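Local coordinates for protein putative glycosyltransferase (GalT1) (Streptococcus parasanguinis, PDB 4PHR) that probably transfers sugar from a nucleotide-sugar donor, through a GT-D-fold domain, the piece of the longer protein described here, that binds UDP, at residues His28-Arg33 with Gly220-Asp225; Arg121-Leu126 with Asp230-Trp235; Ile171-Cys176 with Gln269-Ala274. All coordinates share one frame; numbering follows the deposited sequence.

Contact 1: residues His28-Arg33 with Gly220-Asp225; sequences HASVVR and GYQAID. With UDP (uridine-5'-diphosphate), chain B.
Val31 and Ile224 form the single backbone bridge that, in this GT-D fold, joins two sheets of parallel strands through their outermost strands, 30-33 and 223-225. Those short strands run 24° apart. The side chains of the bridged pair also touch, Val31 CB lying 4.0 Å from Ile224 CG2. The charged pair sits at the C-terminal ends, where Arg33 and Asp225 cross at about a right angle, their guanidinium and carboxylate planes turned 63° apart. Arg33 grips side-on: NE reaches the backbone O of Asp225 at 2.9 Å, well above the carbonyl plane, while NH2 makes a salt bridge to Asp225 OD1, which it approaches from above the carboxylate plane. The carboxylate extends to the neighbouring strand because chi1 of Asp225, 170°, sets CG opposite the backbone N; there OD2 receives the backbone N of Arg33 at 3.0 Å on its anti side. Lys210 forms a salt bridge with the same OD2, so both carboxylate oxygens have cationic partners. At the other end, Ala223 N donates to Ser30 OG at 2.9 Å, a hydroxyl also bonded to Thr217, and the extended Gln222 side chain brings NE2 into a hydrogen bond with Ala29 O, 3.0 Å, from above its carbonyl plane. Arg33 NH2 also bonds UDP O3B and, weakly, O2A, while NH1, which donates to Thr117 O as well, lies 2.8 Å from UDP O3B.

Contact 2: residues Arg121-Leu126 with Asp230-Trp235; sequences RPYIDL and DSEYEW
Glu232 reaches from helix 229-238 to Arg121 and Ile124 of the 121-126 loop and has more surface buried by the contact than any other residue, 118 Å². Its chain bends at chi2 (-94°), and CB packs at 3.7 Å from Pro122 CD before the carboxylate enters the curve of the loop. The two oxygens divide the work. OE1 faces the backbone, receiving Ile124 N at 2.9 Å on its syn lone pair and, through a weak bond, Tyr123 N. OE2 faces Arg121: NE lies 2.8 Å from OE2 on the anti lone pair, with a nearly straight N-H...O angle of 167°, and NH2 adds a weak bond. The oxygen lies in the guanidinium plane, although the carboxylate itself is turned 68° from it. A water also donates to OE2, at 2.8 Å, and ties it to Arg121 O and Asp125 N, which extends the grip into the type I turn from Tyr123 to Leu126.

One helical turn on, Trp235 supplies the apolar part, with 76 Å² buried. Its CE3 meets Ile124 CB at 3.7 Å, and its CB meets Tyr123 CD2 at 4.0 Å. Tyr123, with 51 Å² buried, brings CE2 to 3.6 Å from Trp235 O. The polar ends of both aromatic residues are satisfied elsewhere, Tyr123 OH by Ala240 O and Trp235 NE1 by Val244 O.

Arg121 has two further partners: Glu253 pairs with NH2, and NH1 donates to UDP O1B. Glu232 is therefore placed as a second-shell acid that probably positions the first-shell Arg121, part of the diphosphate-binding site of this GT-D domain.

Contact 3: residues Ile171-Cys176 with Gln269-Ala274; sequences IKRLVC and QEQIVA
Arg173 and Ile272 form a parallel bridge, their CA atoms 4.6 Å apart, although the short strand segments diverge by 45°. Arg173 is the residue bonded on both sides of Ile272: its N donates to Gln271 O at 2.8 Å and its O accepts from Val273 N at 2.8 Å. Farther along, Val175 N donates to Ala274 O.

Arg173 and Gln271 meet again through their side chains. The Arg173 chain is extended from CG to NE and carries the guanidinium alongside the Gln271 amide, the two planes only 13° apart. Gln271 OE1 takes both edge donors, NE at 2.7 Å and NH2 at 3.1 Å, and lies in the guanidinium plane, which should restrain the amide's rotation. NH1 of the arginine is paired with Glu152. On the Gln271 side, Ile171 CB packs against the flat amide, 3.8 Å from CD.

Val175 and Ile272 share the sheet face of Arg173, with CG2 of Val175 3.9 Å from CG1 of Ile272. Lys172 and Leu174 serve the opposite face: the Lys172 side chain crosses that of Val273, Lys172 CB 3.5 Å from Val273 CG1, and Leu174 CD1 touches the Ala274 methyl group. Strand 272-275 follows helix 266-271 in the chain, and this parallel pairing adds it at the border of the domain's five-stranded sheet.

Contacts 1 and 2 are buried, whereas contact 3 is only partly so, its centre about 19 Å from that of the chain. Contacts 1 and 3 reach the same five-stranded sheet at its opposite borders, strands 223-225 and 272-275. Contact 2 has no strand pairing, but its helix 229-238 follows strand 223-225 of contact 1 in the chain. Each contact turns on an arginine held through NE and NH2, the NH2 bond of contact 2 being weak, yet the partners differ. In contacts 1 and 2 acids steady arginines that donate to the UDP diphosphate; in contact 3 a neutral amide holds an arginine paired with Glu152, within an otherwise mainly backbone and apolar edge.

Contact 1: residues His28-Arg33 with Gly220-Asp225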
loop_
_atom_site.group_PDB
_atom_site.type_symbol
_atom_site.label_atom_id
_atom_site.label_comp_id
_atom_site.label_asym_id
_atom_site.label_seq_id
_atom_site.Cartn_x
_atom_site.Cartn_y
_atom_site.Cartn_z
ATOM N N HIS A 28 5.911 -14.008 8.813
ATOM C CA HIS A 28 5.697 -12.825 9.647
ATOM C C HIS A 28 6.510 -11.650 9.113
ATOM O O HIS A 28 7.134 -10.907 9.877
ATOM C CB HIS A 28 6.066 -13.108 11.107
ATOM C CG HIS A 28 5.432 -14.344 11.663
ATOM N ND1 HIS A 28 6.145 -15.496 11.915
ATOM C CD2 HIS A 28 4.150 -14.610 12.006
ATOM C CE1 HIS A 28 5.330 -16.419 12.395
ATOM N NE2 HIS A 28 4.114 -15.906 12.461
ATOM N N ALA A 29 6.493 -11.489 7.793
ATOM C CA ALA A 29 7.324 -10.495 7.128
ATOM C C ALA A 29 6.703 -9.102 7.136
ATOM O O ALA A 29 5.484 -8.946 7.112
ATOM C CB ALA A 29 7.600 -10.924 5.697
ATOM N N SER A 30 7.561 -8.092 7.159
ATOM C CA SER A 30 7.138 -6.746 6.804
ATOM C C SER A 30 6.855 -6.715 5.303
ATOM O O SER A 30 7.272 -7.614 4.566
ATOM C CB SER A 30 8.226 -5.734 7.142
ATOM O OG SER A 30 8.358 -5.584 8.543
ATOM N N VAL A 31 6.160 -5.682 4.842
ATOM C CA VAL A 31 5.799 -5.587 3.440
ATOM C C VAL A 31 5.941 -4.150 2.985
ATOM O O VAL A 31 5.383 -3.245 3.604
ATOM C CB VAL A 31 4.335 -6.017 3.187
ATOM C CG1 VAL A 31 4.021 -5.945 1.686
ATOM C CG2 VAL A 31 4.087 -7.415 3.716
ATOM N N VAL A 32 6.690 -3.945 1.902
ATOM C CA VAL A 32 6.762 -2.639 1.257
ATOM C C VAL A 32 6.284 -2.804 -0.185
ATOM O O VAL A 32 6.679 -3.748 -0.877
ATOM C CB VAL A 32 8.197 -2.053 1.328
ATOM C CG1 VAL A 32 9.206 -2.957 0.639
ATOM C CG2 VAL A 32 8.239 -0.667 0.741
ATOM N N ARG A 33 5.419 -1.897 -0.635
ATOM C CA ARG A 33 4.836 -2.007 -1.976
ATOM C C ARG A 33 5.267 -0.836 -2.863
ATOM O O ARG A 33 5.189 0.320 -2.461
ATOM C CB ARG A 33 3.305 -2.081 -1.911
ATOM C CG ARG A 33 2.722 -3.205 -1.024
ATOM C CD ARG A 33 1.170 -3.095 -0.884
ATOM N NE ARG A 33 0.874 -1.747 -0.427
ATOM C CZ ARG A 33 0.553 -0.707 -1.191
ATOM N NH1 ARG A 33 0.283 -0.851 -2.492
ATOM N NH2 ARG A 33 0.461 0.487 -0.630
ATOM N N GLY A 220 13.628 -4.207 13.662
ATOM C CA GLY A 220 13.080 -5.486 14.083
ATOM C C GLY A 220 11.570 -5.615 14.179
ATOM O O GLY A 220 11.060 -6.628 14.654
ATOM N N TYR A 221 10.844 -4.603 13.707
ATOM C CA TYR A 221 9.387 -4.633 13.759
ATOM C C TYR A 221 8.790 -5.239 12.496
ATOM O O TYR A 221 9.354 -5.111 11.409
ATOM C CB TYR A 221 8.828 -3.218 13.926
ATOM C CG TYR A 221 9.175 -2.570 15.245
ATOM C CD1 TYR A 221 8.454 -2.860 16.393
ATOM C CD2 TYR A 221 10.225 -1.666 15.341
ATOM C CE1 TYR A 221 8.766 -2.270 17.600
ATOM C CE2 TYR A 221 10.545 -1.070 16.543
ATOM C CZ TYR A 221 9.813 -1.374 17.669
ATOM O OH TYR A 221 10.129 -0.782 18.870
ATOM N N GLN A 222 7.643 -5.895 12.643
ATOM C CA GLN A 222 6.832 -6.249 11.486
ATOM C C GLN A 222 5.884 -5.098 11.175
ATOM O O GLN A 222 5.037 -4.727 11.996
ATOM C CB GLN A 222 6.039 -7.541 11.712
ATOM C CG GLN A 222 5.298 -7.983 10.453
ATOM C CD GLN A 222 4.384 -9.180 10.660
ATOM O OE1 GLN A 222 4.129 -9.603 11.789
ATOM N NE2 GLN A 222 3.872 -9.721 9.559
ATOM N N ALA A 223 6.050 -4.527 9.987
ATOM C CA ALA A 223 5.227 -3.413 9.549
ATOM C C ALA A 223 4.752 -3.686 8.131
ATOM O O ALA A 223 5.536 -4.104 7.271
ATOM C CB ALA A 223 6.008 -2.111 9.616
ATOM N N ILE A 224 3.463 -3.460 7.890
ATOM C CA ILE A 224 2.843 -3.817 6.623
ATOM C C ILE A 224 2.251 -2.595 5.934
ATOM O O ILE A 224 1.355 -1.939 6.455
ATOM C CB ILE A 224 1.742 -4.887 6.823
ATOM C CG1 ILE A 224 2.305 -6.106 7.572
ATOM C CG2 ILE A 224 1.133 -5.310 5.492
ATOM C CD1 ILE A 224 1.266 -7.182 7.839
ATOM N N ASP A 225 2.767 -2.305 4.753
ATOM C CA ASP A 225 2.296 -1.200 3.920
ATOM C C ASP A 225 0.986 -1.626 3.249
ATOM O O ASP A 225 1.003 -2.473 2.348
ATOM C CB ASP A 225 3.395 -0.953 2.877
ATOM C CG ASP A 225 2.991 -0.002 1.779
ATOM O OD1 ASP A 225 1.907 0.620 1.853
ATOM O OD2 ASP A 225 3.808 0.141 0.834
HETATM N N1 UDP B . -1.439 9.187 2.281
HETATM C C2 UDP B . -1.338 10.044 3.349
HETATM N N3 UDP B . -0.359 11.008 3.361
HETATM C C4 UDP B . 0.527 11.120 2.317
HETATM C C5 UDP B . 0.432 10.248 1.232
HETATM C C6 UDP B . -0.656 9.384 1.180
HETATM O O2 UDP B . -2.136 9.976 4.284
HETATM O O4 UDP B . 1.407 11.984 2.389
HETATM C "C1'" UDP B . -2.443 8.113 2.330
HETATM C "C2'" UDP B . -3.697 8.224 1.505
HETATM O "O2'" UDP B . -4.646 9.047 2.152
HETATM C "C3'" UDP B . -4.132 6.776 1.458
HETATM C "C4'" UDP B . -2.810 6.027 1.423
HETATM O "O4'" UDP B . -1.802 6.960 1.822
HETATM O "O3'" UDP B . -4.809 6.436 2.649
HETATM C "C5'" UDP B . -2.508 5.466 0.038
HETATM O "O5'" UDP B . -1.226 4.852 0.067
HETATM P PA UDP B . -0.567 4.185 -1.241
HETATM O O1A UDP B . -0.285 5.233 -2.241
HETATM O O2A UDP B . 0.598 3.405 -0.758
HETATM O O3A UDP B . -1.777 3.247 -1.768
HETATM P PB UDP B . -1.882 2.125 -2.947
HETATM O O1B UDP B . -2.646 2.777 -4.051
HETATM O O2B UDP B . -2.652 1.031 -2.309
HETATM O O3B UDP B . -0.501 1.737 -3.375
#

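Contact 2: residues Arg121-Leu126 with Asp230-Trp235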
loop_
_atom_site.group_PDB
_atom_site.type_symbol
_atom_site.label_atom_id
_atom_site.label_comp_id
_atom_site.label_asym_id
_atom_site.label_seq_id
_atom_site.Cartn_x
_atom_site.Cartn_y
_atom_site.Cartn_z
ATOM N N ARG A 121 -5.054 -3.837 -3.202
ATOM C CA ARG A 121 -5.969 -3.520 -4.308
ATOM C C ARG A 121 -6.658 -4.788 -4.841
ATOM O O ARG A 121 -6.466 -5.179 -5.992
ATOM C CB ARG A 121 -5.196 -2.827 -5.441
ATOM C CG ARG A 121 -4.264 -1.683 -5.014
ATOM C CD ARG A 121 -5.007 -0.550 -4.322
ATOM N NE ARG A 121 -6.130 -0.091 -5.130
ATOM C CZ ARG A 121 -6.244 1.125 -5.644
ATOM N NH1 ARG A 121 -5.312 2.043 -5.421
ATOM N NH2 ARG A 121 -7.315 1.423 -6.367
ATOM N N PRO A 122 -7.467 -5.440 -4.001
ATOM C CA PRO A 122 -7.927 -6.796 -4.323
ATOM C C PRO A 122 -9.288 -6.868 -5.008
ATOM O O PRO A 122 -9.870 -7.950 -5.018
ATOM C CB PRO A 122 -8.038 -7.457 -2.938
ATOM C CG PRO A 122 -7.598 -6.396 -1.920
ATOM C CD PRO A 122 -7.777 -5.092 -2.608
ATOM N N TYR A 123 -9.798 -5.769 -5.558
ATOM C CA TYR A 123 -11.181 -5.798 -6.036
ATOM C C TYR A 123 -11.494 -5.016 -7.315
ATOM O O TYR A 123 -11.894 -5.606 -8.322
ATOM C CB TYR A 123 -12.127 -5.345 -4.905
ATOM C CG TYR A 123 -13.592 -5.269 -5.304
ATOM C CD1 TYR A 123 -14.363 -6.417 -5.419
ATOM C CD2 TYR A 123 -14.202 -4.046 -5.555
ATOM C CE1 TYR A 123 -15.693 -6.353 -5.790
ATOM C CE2 TYR A 123 -15.535 -3.970 -5.930
ATOM C CZ TYR A 123 -16.275 -5.127 -6.042
ATOM O OH TYR A 123 -17.603 -5.064 -6.411
ATOM N N ILE A 124 -11.338 -3.698 -7.278
ATOM C CA ILE A 124 -12.009 -2.843 -8.267
ATOM C C ILE A 124 -11.511 -3.007 -9.710
ATOM O O ILE A 124 -12.293 -2.870 -10.656
ATOM C CB ILE A 124 -12.000 -1.343 -7.849
ATOM C CG1 ILE A 124 -13.139 -0.577 -8.536
ATOM C CG2 ILE A 124 -10.646 -0.719 -8.129
ATOM C CD1 ILE A 124 -14.522 -0.988 -8.078
ATOM N N ASP A 125 -10.229 -3.317 -9.882
ATOM C CA ASP A 125 -9.674 -3.431 -11.227
ATOM C C ASP A 125 -9.785 -4.827 -11.841
ATOM O O ASP A 125 -9.432 -5.028 -12.996
ATOM C CB ASP A 125 -8.218 -2.950 -11.262
ATOM C CG ASP A 125 -8.104 -1.431 -11.316
ATOM O OD1 ASP A 125 -9.115 -0.759 -11.620
ATOM O OD2 ASP A 125 -6.999 -0.910 -11.066
ATOM N N LEU A 126 -10.293 -5.782 -11.075
ATOM C CA LEU A 126 -10.441 -7.146 -11.561
ATOM C C LEU A 126 -11.693 -7.310 -12.414
ATOM O O LEU A 126 -12.758 -6.791 -12.081
ATOM C CB LEU A 126 -10.510 -8.123 -10.393
ATOM C CG LEU A 126 -9.274 -8.239 -9.514
ATOM C CD1 LEU A 126 -9.573 -9.141 -8.329
ATOM C CD2 LEU A 126 -8.100 -8.765 -10.325
ATOM N N ASP A 230 -8.569 0.373 2.451
ATOM C CA ASP A 230 -9.894 0.769 2.913
ATOM C C ASP A 230 -10.861 1.093 1.774
ATOM O O ASP A 230 -12.032 0.705 1.822
ATOM C CB ASP A 230 -9.833 1.962 3.868
ATOM C CG ASP A 230 -11.209 2.361 4.367
ATOM O OD1 ASP A 230 -11.665 1.791 5.387
ATOM O OD2 ASP A 230 -11.843 3.232 3.728
ATOM N N SER A 231 -10.384 1.831 0.771
ATOM C CA SER A 231 -11.227 2.168 -0.375
ATOM C C SER A 231 -11.693 0.905 -1.069
ATOM O O SER A 231 -12.869 0.780 -1.429
ATOM C CB SER A 231 -10.466 3.024 -1.392
ATOM O OG SER A 231 -10.143 4.291 -0.858
ATOM N N GLU A 232 -10.759 -0.021 -1.281
ATOM C CA GLU A 232 -11.071 -1.271 -1.966
ATOM C C GLU A 232 -12.091 -2.085 -1.167
ATOM O O GLU A 232 -13.030 -2.665 -1.731
ATOM C CB GLU A 232 -9.791 -2.064 -2.216
ATOM C CG GLU A 232 -8.897 -1.421 -3.284
ATOM C CD GLU A 232 -9.138 -1.990 -4.675
ATOM O OE1 GLU A 232 -10.040 -2.841 -4.834
ATOM O OE2 GLU A 232 -8.417 -1.592 -5.618
ATOM N N TYR A 233 -11.937 -2.110 0.152
ATOM C CA TYR A 233 -12.874 -2.845 0.983
ATOM C C TYR A 233 -14.262 -2.209 0.925
ATOM O O TYR A 233 -15.265 -2.909 0.845
ATOM C CB TYR A 233 -12.373 -2.941 2.428
ATOM C CG TYR A 233 -13.197 -3.876 3.277
ATOM C CD1 TYR A 233 -13.264 -5.231 2.980
ATOM C CD2 TYR A 233 -13.924 -3.405 4.365
ATOM C CE1 TYR A 233 -14.032 -6.097 3.752
ATOM C CE2 TYR A 233 -14.690 -4.264 5.141
ATOM C CZ TYR A 233 -14.731 -5.607 4.832
ATOM O OH TYR A 233 -15.499 -6.461 5.601
ATOM N N GLU A 234 -14.327 -0.882 0.960
ATOM C CA GLU A 234 -15.619 -0.198 0.870
ATOM C C GLU A 234 -16.295 -0.489 -0.470
ATOM O O GLU A 234 -17.493 -0.763 -0.531
ATOM C CB GLU A 234 -15.448 1.315 1.043
ATOM C CG GLU A 234 -15.032 1.749 2.441
ATOM C CD GLU A 234 -16.201 2.075 3.332
ATOM O OE1 GLU A 234 -17.351 2.016 2.855
ATOM O OE2 GLU A 234 -15.960 2.394 4.512
ATOM N N TRP A 235 -15.522 -0.442 -1.554
ATOM C CA TRP A 235 -16.080 -0.747 -2.871
ATOM C C TRP A 235 -16.588 -2.194 -2.925
ATOM O O TRP A 235 -17.668 -2.470 -3.453
ATOM C CB TRP A 235 -15.029 -0.510 -3.955
ATOM C CG TRP A 235 -14.742 0.929 -4.220
ATOM C CD1 TRP A 235 -15.615 1.975 -4.109
ATOM C CD2 TRP A 235 -13.497 1.492 -4.659
ATOM N NE1 TRP A 235 -14.994 3.147 -4.458
ATOM C CE2 TRP A 235 -13.691 2.880 -4.793
ATOM C CE3 TRP A 235 -12.233 0.957 -4.942
ATOM C CZ2 TRP A 235 -12.675 3.741 -5.197
ATOM C CZ3 TRP A 235 -11.222 1.816 -5.348
ATOM C CH2 TRP A 235 -11.452 3.194 -5.474
HETATM O O HOH W 1 -8.136 -3.270 -7.805
#

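Contact 3: residues Ile171-Cys176 with Gln269-Ala274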
loop_
_atom_site.group_PDB
_atom_site.type_symbol
_atom_site.label_atom_id
_atom_site.label_comp_id
_atom_site.label_asym_id
_atom_site.label_seq_id
_atom_site.Cartn_x
_atom_site.Cartn_y
_atom_site.Cartn_z
ATOM N N ILE A 171 -6.793 -1.071 18.638
ATOM C CA ILE A 171 -6.244 -0.208 17.607
ATOM C C ILE A 171 -5.796 1.105 18.213
ATOM O O ILE A 171 -6.548 1.747 18.948
ATOM C CB ILE A 171 -7.277 0.102 16.517
ATOM C CG1 ILE A 171 -7.727 -1.191 15.834
ATOM C CG2 ILE A 171 -6.714 1.102 15.504
ATOM C CD1 ILE A 171 -8.762 -0.956 14.780
ATOM N N LYS A 172 -4.553 1.470 17.927
ATOM C CA LYS A 172 -4.051 2.806 18.204
ATOM C C LYS A 172 -3.667 3.394 16.854
ATOM O O LYS A 172 -3.188 2.666 15.990
ATOM C CB LYS A 172 -2.836 2.745 19.136
ATOM C CG LYS A 172 -3.150 2.189 20.536
ATOM C CD LYS A 172 -4.091 3.106 21.287
ATOM C CE LYS A 172 -4.415 2.567 22.675
ATOM N NZ LYS A 172 -5.466 3.394 23.318
ATOM N N ARG A 173 -3.870 4.697 16.678
ATOM C CA ARG A 173 -3.584 5.361 15.406
ATOM C C ARG A 173 -2.647 6.536 15.596
ATOM O O ARG A 173 -2.823 7.345 16.507
ATOM C CB ARG A 173 -4.872 5.879 14.752
ATOM C CG ARG A 173 -5.895 4.817 14.440
ATOM C CD ARG A 173 -7.191 5.389 13.851
ATOM N NE ARG A 173 -8.194 4.332 13.765
ATOM C CZ ARG A 173 -8.544 3.701 12.651
ATOM N NH1 ARG A 173 -8.030 4.039 11.467
ATOM N NH2 ARG A 173 -9.454 2.739 12.727
ATOM N N LEU A 174 -1.660 6.621 14.718
ATOM C CA LEU A 174 -0.812 7.795 14.621
ATOM C C LEU A 174 -1.261 8.508 13.356
ATOM O O LEU A 174 -1.085 7.993 12.252
ATOM C CB LEU A 174 0.658 7.385 14.517
ATOM C CG LEU A 174 1.745 8.457 14.577
ATOM C CD1 LEU A 174 1.660 9.230 15.893
ATOM C CD2 LEU A 174 3.131 7.831 14.396
ATOM N N VAL A 175 -1.868 9.681 13.515
ATOM C CA VAL A 175 -2.519 10.336 12.383
ATOM C C VAL A 175 -1.611 11.421 11.831
ATOM O O VAL A 175 -1.296 12.386 12.522
ATOM C CB VAL A 175 -3.900 10.891 12.766
ATOM C CG1 VAL A 175 -4.547 11.584 11.585
ATOM C CG2 VAL A 175 -4.786 9.756 13.273
ATOM N N CYS A 176 -1.199 11.239 10.583
ATOM C CA CYS A 176 -0.194 12.053 9.931
ATOM C C CYS A 176 -0.818 12.938 8.855
ATOM O O CYS A 176 -2.024 12.849 8.591
ATOM C CB CYS A 176 0.848 11.129 9.307
ATOM S SG CYS A 176 1.597 9.956 10.491
ATOM N N GLN A 269 -11.746 8.681 17.305
ATOM C CA GLN A 269 -11.035 9.693 18.071
ATOM C C GLN A 269 -10.296 9.079 19.256
ATOM O O GLN A 269 -9.143 9.420 19.523
ATOM C CB GLN A 269 -11.991 10.797 18.532
ATOM C CG GLN A 269 -12.679 11.516 17.380
ATOM C CD GLN A 269 -11.711 12.306 16.520
ATOM O OE1 GLN A 269 -10.649 12.722 16.985
ATOM N NE2 GLN A 269 -12.069 12.513 15.256
ATOM N N GLU A 270 -10.948 8.149 19.945
ATOM C CA GLU A 270 -10.344 7.522 21.117
ATOM C C GLU A 270 -9.163 6.612 20.757
ATOM O O GLU A 270 -8.332 6.301 21.605
ATOM C CB GLU A 270 -11.407 6.759 21.913
ATOM C CG GLU A 270 -12.413 7.679 22.603
ATOM C CD GLU A 270 -13.640 6.946 23.114
ATOM O OE1 GLU A 270 -13.886 5.803 22.671
ATOM O OE2 GLU A 270 -14.363 7.517 23.960
ATOM N N GLN A 271 -9.080 6.197 19.496
ATOM C CA GLN A 271 -7.953 5.396 19.032
ATOM C C GLN A 271 -6.717 6.238 18.711
ATOM O O GLN A 271 -5.607 5.720 18.654
ATOM C CB GLN A 271 -8.354 4.567 17.807
ATOM C CG GLN A 271 -9.384 3.491 18.110
ATOM C CD GLN A 271 -9.947 2.818 16.863
ATOM O OE1 GLN A 271 -9.715 3.260 15.735
ATOM N NE2 GLN A 271 -10.695 1.738 17.064
ATOM N N ILE A 272 -6.907 7.534 18.499
ATOM C CA ILE A 272 -5.803 8.396 18.088
ATOM C C ILE A 272 -4.830 8.657 19.233
ATOM O O ILE A 272 -5.215 9.172 20.282
ATOM C CB ILE A 272 -6.309 9.743 17.513
ATOM C CG1 ILE A 272 -7.199 9.508 16.281
ATOM C CG2 ILE A 272 -5.123 10.684 17.210
ATOM C CD1 ILE A 272 -7.803 10.776 15.721
ATOM N N VAL A 273 -3.569 8.289 19.035
ATOM C CA VAL A 273 -2.561 8.507 20.066
ATOM C C VAL A 273 -1.941 9.898 19.931
ATOM O O VAL A 273 -1.691 10.571 20.924
ATOM C CB VAL A 273 -1.457 7.434 20.040
ATOM C CG1 VAL A 273 -2.066 6.050 20.113
ATOM C CG2 VAL A 273 -0.601 7.572 18.798
ATOM N N ALA A 274 -1.694 10.318 18.694
ATOM C CA ALA A 274 -1.171 11.648 18.434
ATOM C C ALA A 274 -1.431 12.035 16.987
ATOM O O ALA A 274 -1.631 11.173 16.131
ATOM C CB ALA A 274 0.327 11.709 18.745
#